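Local coordinates for protein GphF (Cystobacter violaceus, PDB 6MFC) that probably decarboxylates an acyl substrate at the start of polyketide biosynthesis, using the fold of the GNAT acetyltransferases, at residues A[85-90]-A[111-116]; A[153-158]-A[179-184]; A[191-196]-A[214-219]. All blocks are in the same frame, centred on the assembly; numbering follows the deposited sequence.

Contact 1: residues A[85-90]-A[111-116]; sequences QRIAGP and ALQLLG
Gln85 and Gln113 face each other twice, once through their backbones and once through their side-chain amides. The main-chain bonds run both ways, Gln113 N to Gln85 O at 2.7 Å and Gln85 N to Gln113 O at 3.1 Å, and Ile87 N continues the pairing to Ala111 O. Above this backbone the two glutamines run side by side, pointing the same way, and Gln85 NE2 donates a hydrogen bond to Gln113 OE1 at 3.2 Å. The amide planes are turned 57° apart, and NE2 comes to OE1 tilted 29° from the carbonyl plane. With chi1 at 70°, the Gln85 chain rises over its own strand and extends fully; its NE2 also reaches Leu101 O and its OE1 meets Arg60. Ile87 closes the packing on this buried face, its CD1 lying 3.8 Å from Gln113 CB. These are strands 77-87 and 111-119, antiparallel neighbours in the central sheet of the GNAT fold; further along, Leu115 and Gly116 both face Tyr83 in a classic beta bulge, a feature GNAT proteins commonly carry in this strand. On the other face Leu112 CD1 rests 3.3 Å from Gln85 O, and the extended Arg86 passes Ala111 O before its NE bonds Gly109 O and its NH2 Pro144 O. Past Ile87 the contact thins. Ala88 is solvent-exposed and turns away, Gly89 CA merely touches Ala111 CB at 3.7 Å, and Pro90 meets that methyl through CD.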
loop_
_atom_site.group_PDB
_atom_site.type_symbol
_atom_site.label_atom_id
_atom_site.label_comp_id
_atom_site.label_asym_id
_atom_site.label_seq_id
_atom_site.Cartn_x
_atom_site.Cartn_y
_atom_site.Cartn_z
ATOM N N GLN A 85 7.373 -5.262 4.042
ATOM C CA GLN A 85 8.513 -6.165 4.065
ATOM C C GLN A 85 9.716 -5.439 3.483
ATOM O O GLN A 85 9.579 -4.492 2.705
ATOM C CB GLN A 85 8.246 -7.462 3.289
ATOM C CG GLN A 85 8.170 -7.303 1.780
ATOM C CD GLN A 85 7.856 -8.609 1.075
ATOM O OE1 GLN A 85 7.575 -9.622 1.716
ATOM N NE2 GLN A 85 7.904 -8.593 -0.253
ATOM N N ARG A 86 10.900 -5.891 3.880
ATOM C CA ARG A 86 12.149 -5.262 3.470
ATOM C C ARG A 86 12.662 -5.947 2.209
ATOM O O ARG A 86 12.875 -7.165 2.201
ATOM C CB ARG A 86 13.178 -5.346 4.596
ATOM C CG ARG A 86 14.387 -4.449 4.419
ATOM C CD ARG A 86 15.133 -4.296 5.733
ATOM N NE ARG A 86 16.230 -3.338 5.639
ATOM C CZ ARG A 86 16.881 -2.847 6.687
ATOM N NH1 ARG A 86 16.544 -3.219 7.914
ATOM N NH2 ARG A 86 17.866 -1.978 6.510
ATOM N N ILE A 87 12.844 -5.170 1.142
ATOM C CA ILE A 87 13.341 -5.708 -0.120
ATOM C C ILE A 87 14.644 -5.011 -0.486
ATOM O O ILE A 87 15.118 -4.133 0.244
ATOM C CB ILE A 87 12.298 -5.564 -1.243
ATOM C CG1 ILE A 87 12.099 -4.094 -1.607
ATOM C CG2 ILE A 87 10.976 -6.189 -0.828
ATOM C CD1 ILE A 87 11.057 -3.866 -2.682
ATOM N N ALA A 88 15.228 -5.395 -1.624
ATOM C CA ALA A 88 16.532 -4.868 -2.016
ATOM C C ALA A 88 16.478 -3.360 -2.233
ATOM O O ALA A 88 17.225 -2.600 -1.605
ATOM C CB ALA A 88 17.023 -5.581 -3.278
ATOM N N GLY A 89 15.600 -2.908 -3.124
ATOM C CA GLY A 89 15.462 -1.500 -3.405
ATOM C C GLY A 89 14.262 -1.203 -4.278
ATOM O O GLY A 89 13.469 -2.091 -4.607
ATOM N N PRO A 90 14.101 0.065 -4.666
ATOM C CA PRO A 90 12.976 0.420 -5.548
ATOM C C PRO A 90 13.025 -0.272 -6.899
ATOM O O PRO A 90 11.971 -0.495 -7.509
ATOM C CB PRO A 90 13.111 1.943 -5.690
ATOM C CG PRO A 90 13.910 2.371 -4.498
ATOM C CD PRO A 90 14.861 1.247 -4.230
ATOM N N ALA A 111 15.437 -0.765 1.456
ATOM C CA ALA A 111 14.148 -0.179 1.121
ATOM C C ALA A 111 13.042 -1.045 1.704
ATOM O O ALA A 111 13.135 -2.275 1.685
ATOM C CB ALA A 111 13.975 -0.036 -0.396
ATOM N N LEU A 112 12.001 -0.397 2.218
ATOM C CA LEU A 112 10.866 -1.073 2.839
ATOM C C LEU A 112 9.650 -0.936 1.932
ATOM O O LEU A 112 9.244 0.183 1.596
ATOM C CB LEU A 112 10.580 -0.493 4.224
ATOM C CG LEU A 112 9.466 -1.141 5.047
ATOM C CD1 LEU A 112 9.823 -2.574 5.404
ATOM C CD2 LEU A 112 9.184 -0.326 6.301
ATOM N N GLN A 113 9.073 -2.068 1.539
ATOM C CA GLN A 113 7.969 -2.095 0.587
ATOM C C GLN A 113 6.637 -2.149 1.323
ATOM O O GLN A 113 6.436 -3.005 2.189
ATOM C CB GLN A 113 8.087 -3.296 -0.351
ATOM C CG GLN A 113 6.906 -3.447 -1.291
ATOM C CD GLN A 113 6.844 -4.817 -1.927
ATOM O OE1 GLN A 113 7.607 -5.715 -1.571
ATOM N NE2 GLN A 113 5.930 -4.989 -2.875
ATOM N N LEU A 114 5.728 -1.245 0.966
ATOM C CA LEU A 114 4.379 -1.259 1.516
ATOM C C LEU A 114 3.545 -2.292 0.768
ATOM O O LEU A 114 3.308 -2.152 -0.436
ATOM C CB LEU A 114 3.737 0.124 1.411
ATOM C CG LEU A 114 4.253 1.225 2.337
ATOM C CD1 LEU A 114 3.574 2.553 2.028
ATOM C CD2 LEU A 114 4.037 0.837 3.788
ATOM N N LEU A 115 3.108 -3.331 1.476
ATOM C CA LEU A 115 2.225 -4.324 0.880
ATOM C C LEU A 115 0.758 -3.938 0.999
ATOM O O LEU A 115 -0.062 -4.391 0.192
ATOM C CB LEU A 115 2.456 -5.692 1.526
ATOM C CG LEU A 115 3.861 -6.273 1.356
ATOM C CD1 LEU A 115 3.972 -7.611 2.059
ATOM C CD2 LEU A 115 4.206 -6.412 -0.116
ATOM N N GLY A 116 0.414 -3.108 1.979
ATOM C CA GLY A 116 -0.959 -2.688 2.162
ATOM C C GLY A 116 -1.138 -1.685 3.281
ATOM O O GLY A 116 -0.365 -1.664 4.243
#

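Contact 2: residues A[153-158]-A[179-184]; sequences SRCGDY and PRDPVL
The N-cap of helix 182-190 is Asp181, and its carboxylate also binds the loop that leaves strand 148-153, reaching the backbone NH groups of Gly156 and Asp157. CG stands anti to the backbone N (chi1 -180°), which carries the carboxylate across to that loop. OD2 takes the Asp157 N-H at 3.0 Å, nearly straight at 161°, on its syn lone pair; Gly156 N, facing both oxygens, gives only weak bonds to each. On the helix side OD1 turns its anti lone pair to Leu184 N, 3.2 Å away, with a weaker bond from Val183 N beside it. OD2 is also hydrogen-bonded to Tyr171 OH.

Val183 and Leu184 pack on the loop beside this polar centre. Val183 lays its two methyls along it: CG1 approaches the Arg154 carbonyl O at 3.5 Å, while CG2 comes to 3.5 Å from Gly156 N, where a glycine offers no side chain to obstruct it. Leu184 divides its two methyls, CD1 against Cys155 SG at 3.8 Å and CD2 against Ser153 OG at the same distance. Arg154 itself takes its charged end elsewhere, to a salt bridge with Asp205, and Asp157 pairs with Arg160.

One buried carboxylate thus gathers the N-H groups of Val183 and Leu184 and of Gly156 and Asp157, two of them weakly, plus the hydroxyl of Tyr171. These donors and the positive end of the helix dipole would probably favour its ionised form, and the shared bonds join the loop to the helix start.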
loop_
_atom_site.group_PDB
_atom_site.type_symbol
_atom_site.label_atom_id
_atom_site.label_comp_id
_atom_site.label_asym_id
_atom_site.label_seq_id
_atom_site.Cartn_x
_atom_site.Cartn_y
_atom_site.Cartn_z
ATOM N N SER A 153 1.011 1.458 -5.767
ATOM C CA SER A 153 -0.301 2.026 -5.491
ATOM C C SER A 153 -1.248 1.716 -6.651
ATOM O O SER A 153 -0.959 0.893 -7.522
ATOM C CB SER A 153 -0.180 3.525 -5.228
ATOM O OG SER A 153 -1.446 4.104 -4.968
ATOM N N ARG A 154 -2.401 2.382 -6.672
ATOM C CA ARG A 154 -3.405 2.156 -7.700
ATOM C C ARG A 154 -4.255 3.415 -7.833
ATOM O O ARG A 154 -4.091 4.382 -7.083
ATOM C CB ARG A 154 -4.257 0.923 -7.374
ATOM C CG ARG A 154 -4.966 0.994 -6.030
ATOM C CD ARG A 154 -5.778 -0.265 -5.764
ATOM N NE ARG A 154 -6.760 -0.519 -6.814
ATOM C CZ ARG A 154 -8.001 -0.042 -6.807
ATOM N NH1 ARG A 154 -8.417 0.716 -5.802
ATOM N NH2 ARG A 154 -8.827 -0.326 -7.804
ATOM N N CYS A 155 -5.164 3.399 -8.803
ATOM C CA CYS A 155 -6.062 4.516 -9.064
ATOM C C CYS A 155 -7.490 4.097 -8.745
ATOM O O CYS A 155 -7.932 3.019 -9.155
ATOM C CB CYS A 155 -5.952 4.982 -10.518
ATOM S SG CYS A 155 -4.378 5.768 -10.922
ATOM N N GLY A 156 -8.205 4.953 -8.017
ATOM C CA GLY A 156 -9.555 4.642 -7.595
ATOM C C GLY A 156 -10.637 5.173 -8.512
ATOM O O GLY A 156 -11.778 4.704 -8.461
ATOM N N ASP A 157 -10.302 6.149 -9.354
ATOM C CA ASP A 157 -11.262 6.778 -10.256
ATOM C C ASP A 157 -10.669 6.923 -11.651
ATOM O O ASP A 157 -10.716 7.988 -12.271
ATOM C CB ASP A 157 -11.709 8.132 -9.711
ATOM C CG ASP A 157 -12.921 8.684 -10.438
ATOM O OD1 ASP A 157 -13.584 7.914 -11.164
ATOM O OD2 ASP A 157 -13.203 9.890 -10.287
ATOM N N TYR A 158 -10.089 5.844 -12.167
ATOM C CA TYR A 158 -9.598 5.855 -13.539
ATOM C C TYR A 158 -10.695 5.549 -14.560
ATOM O O TYR A 158 -10.714 6.184 -15.623
ATOM C CB TYR A 158 -8.438 4.874 -13.726
ATOM C CG TYR A 158 -8.014 4.768 -15.174
ATOM C CD1 TYR A 158 -7.462 5.858 -15.834
ATOM C CD2 TYR A 158 -8.188 3.590 -15.890
ATOM C CE1 TYR A 158 -7.084 5.778 -17.157
ATOM C CE2 TYR A 158 -7.812 3.500 -17.217
ATOM C CZ TYR A 158 -7.260 4.599 -17.844
ATOM O OH TYR A 158 -6.881 4.522 -19.165
ATOM N N PRO A 179 -8.023 16.867 -11.542
ATOM C CA PRO A 179 -7.310 16.677 -10.277
ATOM C C PRO A 179 -6.653 15.308 -10.205
ATOM O O PRO A 179 -7.054 14.356 -10.876
ATOM C CB PRO A 179 -8.411 16.807 -9.216
ATOM C CG PRO A 179 -9.634 17.295 -9.949
ATOM C CD PRO A 179 -9.481 16.835 -11.359
ATOM N N ARG A 180 -5.621 15.230 -9.367
ATOM C CA ARG A 180 -4.921 13.972 -9.152
ATOM C C ARG A 180 -5.868 12.925 -8.577
ATOM O O ARG A 180 -6.872 13.246 -7.935
ATOM C CB ARG A 180 -3.733 14.179 -8.208
ATOM C CG ARG A 180 -4.078 14.969 -6.959
ATOM C CD ARG A 180 -2.977 14.902 -5.913
ATOM N NE ARG A 180 -1.690 15.376 -6.413
ATOM C CZ ARG A 180 -0.652 15.669 -5.636
ATOM N NH1 ARG A 180 -0.753 15.546 -4.319
ATOM N NH2 ARG A 180 0.484 16.094 -6.171
ATOM N N ASP A 181 -5.543 11.660 -8.823
ATOM C CA ASP A 181 -6.368 10.577 -8.315
ATOM C C ASP A 181 -6.285 10.529 -6.790
ATOM O O ASP A 181 -5.195 10.655 -6.223
ATOM C CB ASP A 181 -5.931 9.240 -8.915
ATOM C CG ASP A 181 -6.768 8.075 -8.419
ATOM O OD1 ASP A 181 -6.510 7.592 -7.296
ATOM O OD2 ASP A 181 -7.690 7.652 -9.148
ATOM N N PRO A 182 -7.419 10.361 -6.102
ATOM C CA PRO A 182 -7.390 10.384 -4.628
ATOM C C PRO A 182 -6.504 9.312 -4.022
ATOM O O PRO A 182 -5.800 9.578 -3.039
ATOM C CB PRO A 182 -8.864 10.181 -4.249
ATOM C CG PRO A 182 -9.634 10.602 -5.458
ATOM C CD PRO A 182 -8.786 10.229 -6.631
ATOM N N VAL A 183 -6.517 8.100 -4.584
ATOM C CA VAL A 183 -5.694 7.025 -4.042
ATOM C C VAL A 183 -4.216 7.298 -4.290
ATOM O O VAL A 183 -3.366 6.957 -3.458
ATOM C CB VAL A 183 -6.131 5.674 -4.637
ATOM C CG1 VAL A 183 -5.487 4.526 -3.879
ATOM C CG2 VAL A 183 -7.648 5.552 -4.614
ATOM N N LEU A 184 -3.878 7.914 -5.425
ATOM C CA LEU A 184 -2.487 8.268 -5.683
ATOM C C LEU A 184 -2.088 9.542 -4.948
ATOM O O LEU A 184 -0.987 9.622 -4.393
ATOM C CB LEU A 184 -2.248 8.418 -7.185
ATOM C CG LEU A 184 -1.560 7.225 -7.849
ATOM C CD1 LEU A 184 -1.332 7.483 -9.330
ATOM C CD2 LEU A 184 -0.245 6.924 -7.144
#

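Contact 3: residues A[191-196]-A[214-219]; sequences GARIGG and IVIHAL
Ile216 and Arg193 pair through backbone and side chain alike. Arg193 N donates to Ile216 O at 3.0 Å and Ile216 N to Arg193 O at 2.9 Å, and the two side chains leave this pair together, running alongside and pointing the same way. Followed outward, Ile216 begins with CB, which sits 3.9 Å from Arg193 O and also touches Arg193 CG. CG1, swung opposite the carbonyl carbon (chi1 -59°), brings no close partner of its own from strand 193-198 but carries the chain on in the direction Arg193 takes. CD1, the tip, lies over one face of the Arg193 guanidinium, displaced toward its rim, with NH2 the closest atom at 3.5 Å. A single methyl thus covers part of one face of the charged group.

A second methyl meets a flat group near the start of the 191-196 segment. Ala192 CB stands 3.4 Å from the centroid of the His217 ring, a CH-pi contact over the face but offset toward NE2 and CE1, with NE2 the nearest ring atom at 3.3 Å; it also lies 4.0 Å from Val215 CB. The ring's NE2 is hydrogen-bonded with His187 ND1 of helix 182-190. Toward the other end, Ile214 N donates to Gly196 O at 2.8 Å.

Such antiparallel pairing, in which the last strand, 212-218, inserts between strand 148-153 and the outermost strand 193-198, is the characteristic C-terminal arrangement of the GNAT sheet.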
loop_
_atom_site.group_PDB
_atom_site.type_symbol
_atom_site.label_atom_id
_atom_site.label_comp_id
_atom_site.label_asym_id
_atom_site.label_seq_id
_atom_site.Cartn_x
_atom_site.Cartn_y
_atom_site.Cartn_z
ATOM N N GLY A 191 4.556 13.138 -0.102
ATOM C CA GLY A 191 5.883 13.400 -0.625
ATOM C C GLY A 191 6.417 12.319 -1.540
ATOM O O GLY A 191 7.594 12.340 -1.916
ATOM N N ALA A 192 5.565 11.368 -1.912
ATOM C CA ALA A 192 5.986 10.280 -2.781
ATOM C C ALA A 192 6.064 10.746 -4.226
ATOM O O ALA A 192 5.188 11.465 -4.713
ATOM C CB ALA A 192 5.024 9.098 -2.674
ATOM N N ARG A 193 7.125 10.334 -4.908
ATOM C CA ARG A 193 7.260 10.538 -6.340
ATOM C C ARG A 193 6.927 9.241 -7.068
ATOM O O ARG A 193 7.162 8.143 -6.557
ATOM C CB ARG A 193 8.674 10.998 -6.703
ATOM C CG ARG A 193 9.754 9.973 -6.405
ATOM C CD ARG A 193 11.114 10.446 -6.883
ATOM N NE ARG A 193 12.089 9.361 -6.880
ATOM C CZ ARG A 193 12.255 8.509 -7.885
ATOM N NH1 ARG A 193 11.508 8.616 -8.976
ATOM N NH2 ARG A 193 13.166 7.549 -7.802
ATOM N N ILE A 194 6.360 9.377 -8.265
ATOM C CA ILE A 194 6.006 8.207 -9.058
ATOM C C ILE A 194 7.270 7.591 -9.641
ATOM O O ILE A 194 8.128 8.293 -10.193
ATOM C CB ILE A 194 5.004 8.590 -10.156
ATOM C CG1 ILE A 194 3.684 9.036 -9.525
ATOM C CG2 ILE A 194 4.777 7.427 -11.106
ATOM C CD1 ILE A 194 2.682 9.570 -10.514
ATOM N N GLY A 195 7.398 6.271 -9.512
ATOM C CA GLY A 195 8.563 5.561 -9.997
ATOM C C GLY A 195 8.338 4.673 -11.199
ATOM O O GLY A 195 9.255 3.934 -11.582
ATOM N N GLY A 196 7.159 4.706 -11.806
ATOM C CA GLY A 196 6.866 3.907 -12.978
ATOM C C GLY A 196 5.569 3.136 -12.829
ATOM O O GLY A 196 4.953 3.086 -11.766
ATOM N N ILE A 214 4.156 2.616 -9.161
ATOM C CA ILE A 214 5.210 2.577 -8.153
ATOM C C ILE A 214 5.366 3.968 -7.548
ATOM O O ILE A 214 5.672 4.933 -8.255
ATOM C CB ILE A 214 6.534 2.087 -8.753
ATOM C CG1 ILE A 214 6.389 0.661 -9.284
ATOM C CG2 ILE A 214 7.649 2.163 -7.719
ATOM C CD1 ILE A 214 7.647 0.123 -9.926
ATOM N N VAL A 215 5.154 4.072 -6.240
ATOM C CA VAL A 215 5.397 5.300 -5.494
ATOM C C VAL A 215 6.636 5.095 -4.635
ATOM O O VAL A 215 6.900 3.991 -4.146
ATOM C CB VAL A 215 4.180 5.703 -4.633
ATOM C CG1 VAL A 215 2.978 5.987 -5.517
ATOM C CG2 VAL A 215 3.849 4.616 -3.625
ATOM N N ILE A 216 7.412 6.163 -4.464
ATOM C CA ILE A 216 8.666 6.107 -3.719
ATOM C C ILE A 216 8.678 7.243 -2.707
ATOM O O ILE A 216 8.606 8.418 -3.088
ATOM C CB ILE A 216 9.895 6.198 -4.641
ATOM C CG1 ILE A 216 9.897 5.048 -5.651
ATOM C CG2 ILE A 216 11.173 6.186 -3.820
ATOM C CD1 ILE A 216 11.068 5.085 -6.605
ATOM N N HIS A 217 8.771 6.895 -1.425
ATOM C CA HIS A 217 8.904 7.872 -0.345
ATOM C C HIS A 217 10.376 7.939 0.045
ATOM O O HIS A 217 10.855 7.126 0.839
ATOM C CB HIS A 217 8.039 7.497 0.856
ATOM C CG HIS A 217 6.569 7.672 0.634
ATOM N ND1 HIS A 217 5.905 8.842 0.936
ATOM C CD2 HIS A 217 5.631 6.819 0.162
ATOM C CE1 HIS A 217 4.622 8.704 0.651
ATOM N NE2 HIS A 217 4.430 7.485 0.178
ATOM N N ALA A 218 11.095 8.903 -0.522
ATOM C CA ALA A 218 12.467 9.143 -0.098
ATOM C C ALA A 218 12.495 9.545 1.371
ATOM O O ALA A 218 11.575 10.190 1.880
ATOM C CB ALA A 218 13.113 10.230 -0.958
ATOM N N LEU A 219 13.565 9.150 2.063
ATOM C CA LEU A 219 13.664 9.367 3.498
ATOM C C LEU A 219 14.725 10.383 3.898
ATOM O O LEU A 219 14.716 10.835 5.047
ATOM C CB LEU A 219 13.946 8.042 4.220
ATOM C CG LEU A 219 12.871 6.960 4.092
ATOM C CD1 LEU A 219 13.172 5.796 5.018
ATOM C CD2 LEU A 219 11.489 7.528 4.373
#

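In the fold
Read from the N terminus, the three contacts follow in series, each closing before the next opens, and none nests in another. Contact 1 closes the long irregular loop between strands 77-87 and 111-119. Contact 2 closes the excursion after strand 148-153, whose connection includes helices 159-162 and 168-172, and brings the start of helix 182-190 back to that strand's end. That helix leads directly into contact 3, which closes the loop 199-211 between the last two strands. Contacts 1 and 2 do not touch, their centres about 21 Å apart. Contact 3 meets both: Ile216 packs on Pro90, joining contacts 1 and 3 on the same sheet, while Val215 lies against Ser153 and Leu184.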